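Local structure of CELL division inhibitor (1G3Q) at residues M1-S6 and A164-V169; A72-Q77 and V83-V88; A137-N142 and M189-L194. The protein probably binds and hydrolyses ATP as a MinD-type cell division ATPase, and is bound here to ADP and a magnesium ion. All blocks are in the same frame, centred on the assembly; numbering follows the deposited sequence.

Contact 1: residues M1-S6 and A164-V169; sequences MGRIIS and AILGFV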
loop_
_atom_site.group_PDB
_atom_site.type_symbol
_atom_site.label_atom_id
_atom_site.label_comp_id
_atom_site.label_asym_id
_atom_site.label_seq_id
_atom_site.Cartn_x
_atom_site.Cartn_y
_atom_site.Cartn_z
ATOM N N MET A 1 8.517 -2.731 16.052
ATOM C CA MET A 1 8.457 -3.953 15.195
ATOM C C MET A 1 9.322 -3.787 13.947
ATOM O O MET A 1 10.103 -4.670 13.601
ATOM C CB MET A 1 7.005 -4.243 14.796
ATOM C CG MET A 1 6.121 -4.639 15.973
ATOM S SD MET A 1 4.361 -4.768 15.569
ATOM C CE MET A 1 4.304 -6.401 14.761
ATOM N N GLY A 2 9.177 -2.647 13.278
ATOM C CA GLY A 2 9.957 -2.381 12.085
ATOM C C GLY A 2 9.673 -3.292 10.905
ATOM O O GLY A 2 10.601 -3.699 10.207
ATOM N N ARG A 3 8.405 -3.622 10.675
ATOM C CA ARG A 3 8.040 -4.475 9.547
ATOM C C ARG A 3 7.771 -3.625 8.308
ATOM O O ARG A 3 6.858 -2.792 8.300
ATOM C CB ARG A 3 6.791 -5.303 9.866
ATOM C CG ARG A 3 7.000 -6.375 10.925
ATOM C CD ARG A 3 5.693 -7.081 11.257
ATOM N NE ARG A 3 5.139 -7.810 10.118
ATOM C CZ ARG A 3 3.933 -8.372 10.114
ATOM N NH1 ARG A 3 3.161 -8.286 11.185
ATOM N NH2 ARG A 3 3.497 -9.017 9.042
ATOM N N ILE A 4 8.562 -3.837 7.262
ATOM C CA ILE A 4 8.396 -3.082 6.025
ATOM C C ILE A 4 7.643 -3.946 5.021
ATOM O O ILE A 4 8.158 -4.953 4.527
ATOM C CB ILE A 4 9.762 -2.652 5.455
ATOM C CG1 ILE A 4 10.576 -1.958 6.554
ATOM C CG2 ILE A 4 9.563 -1.689 4.279
ATOM C CD1 ILE A 4 11.924 -1.412 6.086
ATOM N N ILE A 5 6.413 -3.543 4.729
ATOM C CA ILE A 5 5.555 -4.287 3.825
ATOM C C ILE A 5 5.234 -3.548 2.529
ATOM O O ILE A 5 4.697 -2.437 2.551
ATOM C CB ILE A 5 4.224 -4.627 4.520
ATOM C CG1 ILE A 5 4.498 -5.302 5.871
ATOM C CG2 ILE A 5 3.383 -5.514 3.621
ATOM C CD1 ILE A 5 3.235 -5.606 6.677
ATOM N N SER A 6 5.555 -4.173 1.401
ATOM C CA SER A 6 5.270 -3.578 0.103
ATOM C C SER A 6 3.866 -3.981 -0.342
ATOM O O SER A 6 3.527 -5.166 -0.358
ATOM C CB SER A 6 6.295 -4.043 -0.937
ATOM O OG SER A 6 7.604 -3.627 -0.587
ATOM N N ALA A 164 9.386 -11.841 1.897
ATOM C CA ALA A 164 8.448 -12.799 2.464
ATOM C C ALA A 164 7.064 -12.421 1.951
ATOM O O ALA A 164 6.585 -11.308 2.197
ATOM C CB ALA A 164 8.481 -12.727 3.986
ATOM N N ILE A 165 6.426 -13.334 1.225
ATOM C CA ILE A 165 5.103 -13.071 0.680
ATOM C C ILE A 165 4.043 -13.447 1.707
ATOM O O ILE A 165 3.772 -14.628 1.940
ATOM C CB ILE A 165 4.858 -13.873 -0.612
ATOM C CG1 ILE A 165 6.082 -13.778 -1.529
ATOM C CG2 ILE A 165 3.618 -13.341 -1.319
ATOM C CD1 ILE A 165 6.497 -12.356 -1.894
ATOM N N LEU A 166 3.449 -12.430 2.320
ATOM C CA LEU A 166 2.428 -12.620 3.344
ATOM C C LEU A 166 1.178 -13.301 2.813
ATOM O O LEU A 166 0.558 -14.113 3.503
ATOM C CB LEU A 166 2.038 -11.267 3.942
ATOM C CG LEU A 166 3.143 -10.458 4.619
ATOM C CD1 LEU A 166 2.590 -9.108 5.058
ATOM C CD2 LEU A 166 3.679 -11.227 5.813
ATOM N N GLY A 167 0.811 -12.959 1.584
ATOM C CA GLY A 167 -0.379 -13.521 0.975
ATOM C C GLY A 167 -1.002 -12.466 0.083
ATOM O O GLY A 167 -0.315 -11.529 -0.329
ATOM N N PHE A 168 -2.291 -12.593 -0.212
ATOM C CA PHE A 168 -2.938 -11.615 -1.071
ATOM C C PHE A 168 -4.304 -11.149 -0.583
ATOM O O PHE A 168 -4.937 -11.785 0.263
ATOM C CB PHE A 168 -3.056 -12.165 -2.500
ATOM C CG PHE A 168 -4.172 -13.162 -2.693
ATOM C CD1 PHE A 168 -5.350 -12.790 -3.337
ATOM C CD2 PHE A 168 -4.036 -14.479 -2.258
ATOM C CE1 PHE A 168 -6.376 -13.711 -3.549
ATOM C CE2 PHE A 168 -5.057 -15.410 -2.464
ATOM C CZ PHE A 168 -6.228 -15.025 -3.111
ATOM N N VAL A 169 -4.733 -10.015 -1.126
ATOM C CA VAL A 169 -6.023 -9.427 -0.802
ATOM C C VAL A 169 -6.848 -9.442 -2.079
ATOM O O VAL A 169 -6.381 -9.005 -3.132
ATOM C CB VAL A 169 -5.875 -7.957 -0.334
ATOM C CG1 VAL A 169 -7.253 -7.333 -0.129
ATOM C CG2 VAL A 169 -5.065 -7.896 0.955
#
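Ile5 and Leu166 meet through their methyl groups across the strand that lies between them, in the mostly parallel central sheet of this P-loop NTPase fold. Strand 136-141 runs between strands 3-8 and 164-173, so the nearest CA atoms, those of Ile5 and Leu166, stand 8.9 Å apart and only side chains bridge the gap. Leu166 CD1 does most of the touching: it lies 3.9 Å from Ile5 CD1 and 4.0 Å from Ile5 CG2, and the two side chains cross at about a right angle. The other branch of the leucine turns to Arg3, where CD2 comes to the edge of the guanidinium group, near its plane, rather than over its face.

Further out, polar partners fix that guanidinium. Arg3 NH2 makes a salt bridge with Glu136 OE1 on the intervening strand, and Arg3 NH1 is hydrogen-bonded to Ile233 O near the C terminus. The bend at chi3 (64°), in an arginine chain otherwise extended beyond CB, directs the guanidinium to Glu136 and to the CD2 methyl of Leu166. Leu166 itself also leans on Leu194 of the next strand, and it has helical backbone angles within its strand; Gly167 follows with a positive phi. The outcome is a small apolar patch bordered by the salt bridge of the buried Arg3, whose NH2 lies 3.9 Å from Leu166 CD2.

Contact 2: residues A72-Q77 and V83-V88; sequences AIYMTQ and VLPGAV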
loop_
_atom_site.group_PDB
_atom_site.type_symbol
_atom_site.label_atom_id
_atom_site.label_comp_id
_atom_site.label_asym_id
_atom_site.label_seq_id
_atom_site.Cartn_x
_atom_site.Cartn_y
_atom_site.Cartn_z
ATOM N N ALA A 72 10.626 14.738 5.558
ATOM C CA ALA A 72 9.530 14.403 4.659
ATOM C C ALA A 72 8.514 13.533 5.392
ATOM O O ALA A 72 7.631 12.939 4.781
ATOM C CB ALA A 72 10.060 13.684 3.423
ATOM N N ILE A 73 8.645 13.464 6.715
ATOM C CA ILE A 73 7.717 12.681 7.529
ATOM C C ILE A 73 6.678 13.613 8.151
ATOM O O ILE A 73 7.015 14.527 8.905
ATOM C CB ILE A 73 8.460 11.912 8.642
ATOM C CG1 ILE A 73 9.394 10.871 8.004
ATOM C CG2 ILE A 73 7.457 11.241 9.573
ATOM C CD1 ILE A 73 10.216 10.083 8.996
ATOM N N TYR A 74 5.411 13.371 7.834
ATOM C CA TYR A 74 4.328 14.202 8.343
ATOM C C TYR A 74 3.326 13.452 9.198
ATOM O O TYR A 74 3.169 12.243 9.078
ATOM C CB TYR A 74 3.558 14.842 7.186
ATOM C CG TYR A 74 4.333 15.883 6.422
ATOM C CD1 TYR A 74 5.346 15.519 5.538
ATOM C CD2 TYR A 74 4.061 17.243 6.594
ATOM C CE1 TYR A 74 6.069 16.484 4.842
ATOM C CE2 TYR A 74 4.776 18.210 5.911
ATOM C CZ TYR A 74 5.778 17.825 5.036
ATOM O OH TYR A 74 6.486 18.787 4.359
ATOM N N MET A 75 2.640 14.200 10.054
ATOM C CA MET A 75 1.599 13.642 10.906
ATOM C C MET A 75 0.375 13.550 10.006
ATOM O O MET A 75 0.349 14.141 8.924
ATOM C CB MET A 75 1.252 14.616 12.039
ATOM C CG MET A 75 0.508 15.871 11.527
ATOM S SD MET A 75 -0.121 17.044 12.779
ATOM C CE MET A 75 -1.778 16.388 13.095
ATOM N N THR A 76 -0.631 12.807 10.450
ATOM C CA THR A 76 -1.894 12.716 9.731
ATOM C C THR A 76 -2.908 12.916 10.852
ATOM O O THR A 76 -2.531 12.945 12.025
ATOM C CB THR A 76 -2.138 11.336 9.089
ATOM O OG1 THR A 76 -2.397 10.371 10.115
ATOM C CG2 THR A 76 -0.931 10.905 8.266
ATOM N N GLN A 77 -4.180 13.052 10.506
ATOM C CA GLN A 77 -5.210 13.248 11.518
ATOM C C GLN A 77 -5.535 11.937 12.234
ATOM O O GLN A 77 -6.392 11.899 13.110
ATOM C CB GLN A 77 -6.477 13.793 10.862
ATOM C CG GLN A 77 -7.189 12.774 9.990
ATOM C CD GLN A 77 -8.150 13.419 9.017
ATOM O OE1 GLN A 77 -7.738 13.980 7.997
ATOM N NE2 GLN A 77 -9.436 13.356 9.329
ATOM N N VAL A 83 2.895 9.892 7.447
ATOM C CA VAL A 83 3.021 9.698 6.013
ATOM C C VAL A 83 4.292 10.312 5.439
ATOM O O VAL A 83 4.785 11.339 5.919
ATOM C CB VAL A 83 1.774 10.270 5.275
ATOM C CG1 VAL A 83 1.647 11.760 5.544
ATOM C CG2 VAL A 83 1.861 9.996 3.764
ATOM N N LEU A 84 4.838 9.624 4.440
ATOM C CA LEU A 84 6.023 10.052 3.697
ATOM C C LEU A 84 5.378 10.250 2.328
ATOM O O LEU A 84 5.288 9.319 1.530
ATOM C CB LEU A 84 7.067 8.926 3.657
ATOM C CG LEU A 84 8.322 9.130 2.795
ATOM C CD1 LEU A 84 8.884 10.509 3.023
ATOM C CD2 LEU A 84 9.364 8.062 3.130
ATOM N N PRO A 85 4.895 11.471 2.057
ATOM C CA PRO A 85 4.221 11.849 0.812
ATOM C C PRO A 85 5.066 11.982 -0.441
ATOM O O PRO A 85 6.270 12.176 -0.379
ATOM C CB PRO A 85 3.561 13.169 1.185
ATOM C CG PRO A 85 4.639 13.810 2.028
ATOM C CD PRO A 85 5.107 12.655 2.915
ATOM N N GLY A 86 4.402 11.876 -1.586
ATOM C CA GLY A 86 5.082 12.023 -2.857
ATOM C C GLY A 86 4.625 13.322 -3.497
ATOM O O GLY A 86 3.515 13.787 -3.233
ATOM N N ALA A 87 5.478 13.925 -4.318
ATOM C CA ALA A 87 5.121 15.165 -4.995
ATOM C C ALA A 87 4.314 14.782 -6.229
ATOM O O ALA A 87 4.425 13.657 -6.717
ATOM C CB ALA A 87 6.385 15.931 -5.406
ATOM N N VAL A 88 3.496 15.706 -6.728
ATOM C CA VAL A 88 2.693 15.423 -7.912
ATOM C C VAL A 88 3.256 16.053 -9.188
ATOM O O VAL A 88 3.018 15.545 -10.284
ATOM C CB VAL A 88 1.231 15.913 -7.747
ATOM C CG1 VAL A 88 0.555 15.191 -6.580
ATOM C CG2 VAL A 88 1.211 17.414 -7.526
#
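Tyr74 and Val83 form an antiparallel hydrogen-bonded pair at the edge of the sheet: Tyr74 N donates a hydrogen bond to Val83 O at 2.9 Å, nearly straight (172°), and Val83 N returns one to Tyr74 O at 2.9 Å. Just before the pair, Ala72 O receives a CA-H...O contact from Leu84 CA.

Of the side chains, Tyr74 and Val83 fall on the same face of the hairpin. Val83 CG1 sits between its own backbone N and carbonyl carbon (chi1 61°), which brings it beside Thr76 CG2 at 3.8 Å and within 4.0 Å of Tyr74 CB. The Tyr74 and Pro85 side chains cross at about a right angle, Tyr74 CD1 coming 3.9 Å from Pro85 CD. The same Pro85 CD lies 3.2 Å from Ala72 O. Replacing Pro85 by a glycine would probably lose the CG and CD contacts on Tyr74 CD1 and the CD contact on Ala72 O, opening a gap beside the ring. On the other side of the strand pair, Leu84 CD1 presses on Ala72 CB at 3.4 Å, tighter than usual van der Waals contact.

The hydroxyl at the far end of the Tyr74 ring is held by Val57 N, and Thr76 OG1 is hydrogen-bonded to Val81 O at the start of strand 81-84 and to Phe78 N. Helix 59-63 packs on Ala72 and Leu84, and Leu84 is hydrogen-bonded through its backbone to strand 34-38, which ties the short 74-75 edge strand to the parallel part of the sheet.

Contact 3: residues A137-N142 and M189-L194; sequences ALLVTN and MEVPLL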
loop_
_atom_site.group_PDB
_atom_site.type_symbol
_atom_site.label_atom_id
_atom_site.label_comp_id
_atom_site.label_asym_id
_atom_site.label_seq_id
_atom_site.Cartn_x
_atom_site.Cartn_y
_atom_site.Cartn_z
ATOM N N ALA A 137 5.701 -8.681 1.396
ATOM C CA ALA A 137 4.845 -8.226 0.314
ATOM C C ALA A 137 3.401 -8.675 0.490
ATOM O O ALA A 137 3.124 -9.835 0.804
ATOM C CB ALA A 137 5.384 -8.724 -1.028
ATOM N N LEU A 138 2.483 -7.734 0.298
ATOM C CA LEU A 138 1.061 -8.025 0.389
ATOM C C LEU A 138 0.531 -7.820 -1.021
ATOM O O LEU A 138 0.464 -6.693 -1.509
ATOM C CB LEU A 138 0.362 -7.063 1.357
ATOM C CG LEU A 138 -1.155 -7.248 1.488
ATOM C CD1 LEU A 138 -1.456 -8.638 2.033
ATOM C CD2 LEU A 138 -1.736 -6.183 2.412
ATOM N N LEU A 139 0.167 -8.913 -1.679
ATOM C CA LEU A 139 -0.335 -8.838 -3.040
ATOM C C LEU A 139 -1.766 -8.323 -3.079
ATOM O O LEU A 139 -2.620 -8.774 -2.315
ATOM C CB LEU A 139 -0.270 -10.219 -3.708
ATOM C CG LEU A 139 1.020 -11.030 -3.534
ATOM C CD1 LEU A 139 0.925 -12.303 -4.374
ATOM C CD2 LEU A 139 2.225 -10.212 -3.956
ATOM N N VAL A 140 -2.020 -7.368 -3.967
ATOM C CA VAL A 140 -3.355 -6.810 -4.124
ATOM C C VAL A 140 -3.821 -7.131 -5.537
ATOM O O VAL A 140 -3.124 -6.840 -6.508
ATOM C CB VAL A 140 -3.363 -5.278 -3.926
ATOM C CG1 VAL A 140 -4.760 -4.736 -4.155
ATOM C CG2 VAL A 140 -2.887 -4.933 -2.522
ATOM N N THR A 141 -4.997 -7.735 -5.648
ATOM C CA THR A 141 -5.528 -8.112 -6.948
ATOM C C THR A 141 -7.046 -8.032 -6.992
ATOM O O THR A 141 -7.706 -7.951 -5.957
ATOM C CB THR A 141 -5.126 -9.557 -7.301
ATOM O OG1 THR A 141 -5.599 -9.885 -8.615
ATOM C CG2 THR A 141 -5.736 -10.529 -6.298
ATOM N N ASN A 142 -7.591 -8.046 -8.203
ATOM C CA ASN A 142 -9.032 -8.021 -8.391
ATOM C C ASN A 142 -9.427 -9.423 -8.851
ATOM O O ASN A 142 -8.562 -10.228 -9.191
ATOM C CB ASN A 142 -9.422 -6.972 -9.432
ATOM C CG ASN A 142 -9.048 -5.565 -9.002
ATOM O OD1 ASN A 142 -9.094 -5.233 -7.814
ATOM N ND2 ASN A 142 -8.689 -4.725 -9.967
ATOM N N MET A 189 -3.898 -18.016 -7.068
ATOM C CA MET A 189 -2.775 -17.244 -6.543
ATOM C C MET A 189 -1.618 -18.063 -5.977
ATOM O O MET A 189 -0.458 -17.670 -6.106
ATOM C CB MET A 189 -3.271 -16.270 -5.474
ATOM C CG MET A 189 -4.137 -15.154 -6.023
ATOM S SD MET A 189 -3.284 -14.246 -7.332
ATOM C CE MET A 189 -2.052 -13.365 -6.378
ATOM N N GLU A 190 -1.935 -19.188 -5.347
ATOM C CA GLU A 190 -0.919 -20.054 -4.754
ATOM C C GLU A 190 -0.355 -19.491 -3.450
ATOM O O GLU A 190 0.630 -20.003 -2.916
ATOM C CB GLU A 190 0.224 -20.310 -5.743
ATOM C CG GLU A 190 -0.190 -21.108 -6.970
ATOM C CD GLU A 190 0.999 -21.588 -7.782
ATOM O OE1 GLU A 190 1.766 -20.740 -8.289
ATOM O OE2 GLU A 190 1.164 -22.819 -7.908
ATOM N N VAL A 191 -0.978 -18.428 -2.949
ATOM C CA VAL A 191 -0.567 -17.815 -1.689
ATOM C C VAL A 191 -1.820 -17.620 -0.842
ATOM O O VAL A 191 -2.924 -17.508 -1.375
ATOM C CB VAL A 191 0.133 -16.455 -1.906
ATOM C CG1 VAL A 191 1.467 -16.667 -2.603
ATOM C CG2 VAL A 191 -0.759 -15.529 -2.720
ATOM N N PRO A 192 -1.667 -17.580 0.489
ATOM C CA PRO A 192 -2.795 -17.406 1.410
ATOM C C PRO A 192 -3.679 -16.191 1.148
ATOM O O PRO A 192 -3.187 -15.078 0.948
ATOM C CB PRO A 192 -2.115 -17.319 2.776
ATOM C CG PRO A 192 -0.872 -18.126 2.590
ATOM C CD PRO A 192 -0.401 -17.687 1.232
ATOM N N LEU A 193 -4.989 -16.418 1.145
ATOM C CA LEU A 193 -5.950 -15.339 0.958
ATOM C C LEU A 193 -6.086 -14.703 2.337
ATOM O O LEU A 193 -6.649 -15.304 3.249
ATOM C CB LEU A 193 -7.301 -15.896 0.502
ATOM C CG LEU A 193 -8.469 -14.905 0.456
ATOM C CD1 LEU A 193 -8.134 -13.747 -0.474
ATOM C CD2 LEU A 193 -9.724 -15.619 -0.014
ATOM N N LEU A 194 -5.558 -13.494 2.492
ATOM C CA LEU A 194 -5.606 -12.815 3.783
ATOM C C LEU A 194 -6.881 -12.024 4.031
ATOM O O LEU A 194 -7.257 -11.796 5.181
ATOM C CB LEU A 194 -4.396 -11.894 3.931
ATOM C CG LEU A 194 -3.043 -12.593 3.782
ATOM C CD1 LEU A 194 -1.933 -11.599 4.061
ATOM C CD2 LEU A 194 -2.957 -13.772 4.744
#
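Leu139 reaches across to Met189 and Val191 with a single methyl, CD1, while its neighbour Leu138 uses its own CD1 to meet Leu194. Both pairings are purely apolar. The Leu138 pairing spans strand 164-173, which separates strand 136-141 from the outermost strand 193-198 in this P-loop NTPase sheet, and Leu138 CA accordingly lies 8.9 Å from Leu194 CA. Leu139 instead meets the end of helix 182-189 and the loop that follows it, with its CA 9.1 Å from Val191 CA.

Among the apolar contacts, Leu139 CD1 lies 3.7 Å from Met189 CE, the two side chains sliding past each other in opposite directions. The methionine gets its methyl there by folding back: chi2 (-55°) and chi3 (-71°) both bend the chain. The Val191 and Leu139 side chains cross at about a right angle, with Val191 CG2 4.0 Å from Leu139 CD1, so two residues, one from the helix and one from the loop, close round one branch. Glu190, between them, has a positive phi and is the first residue to leave the helix. In the other pairing Leu138 CD1 meets Leu194 CD1 at 3.6 Å.

The polar interaction stays within one segment: Thr141 OG1 donates to Asn142 O at 3.0 Å, in the carbonyl plane and on a lone pair, at the C-terminal end of the strand.

Leu139 also packs against Phe168 of the intervening strand and Thr151 of helix 145-160. Leu138 touches Ile5 and Ile7 of strand 3-8, and Leu194 rests on Leu236, just beyond helix 221-235.

From the N terminus, residues 1-6 open the longest loop, which contact 1 closes only at 164-169, joining strands 3-8 and 164-173 across 136-141. Contact 2 is nested inside it: a short hairpin that opens at 72-77 and closes at 83-88, at one edge of the sheet. The chain then enters 137-142, but contact 3 closes later, at 189-194, so contacts 1 and 3 cross. Contact 3 joins strand 136-141 to the end of helix 182-189 and to edge strand 193-198. The two interlock through a probable hydrogen bond of 2.7 Å between Val169 N and Leu139 O. Contact 2 lies about 27 Å from contact 3, centre to centre.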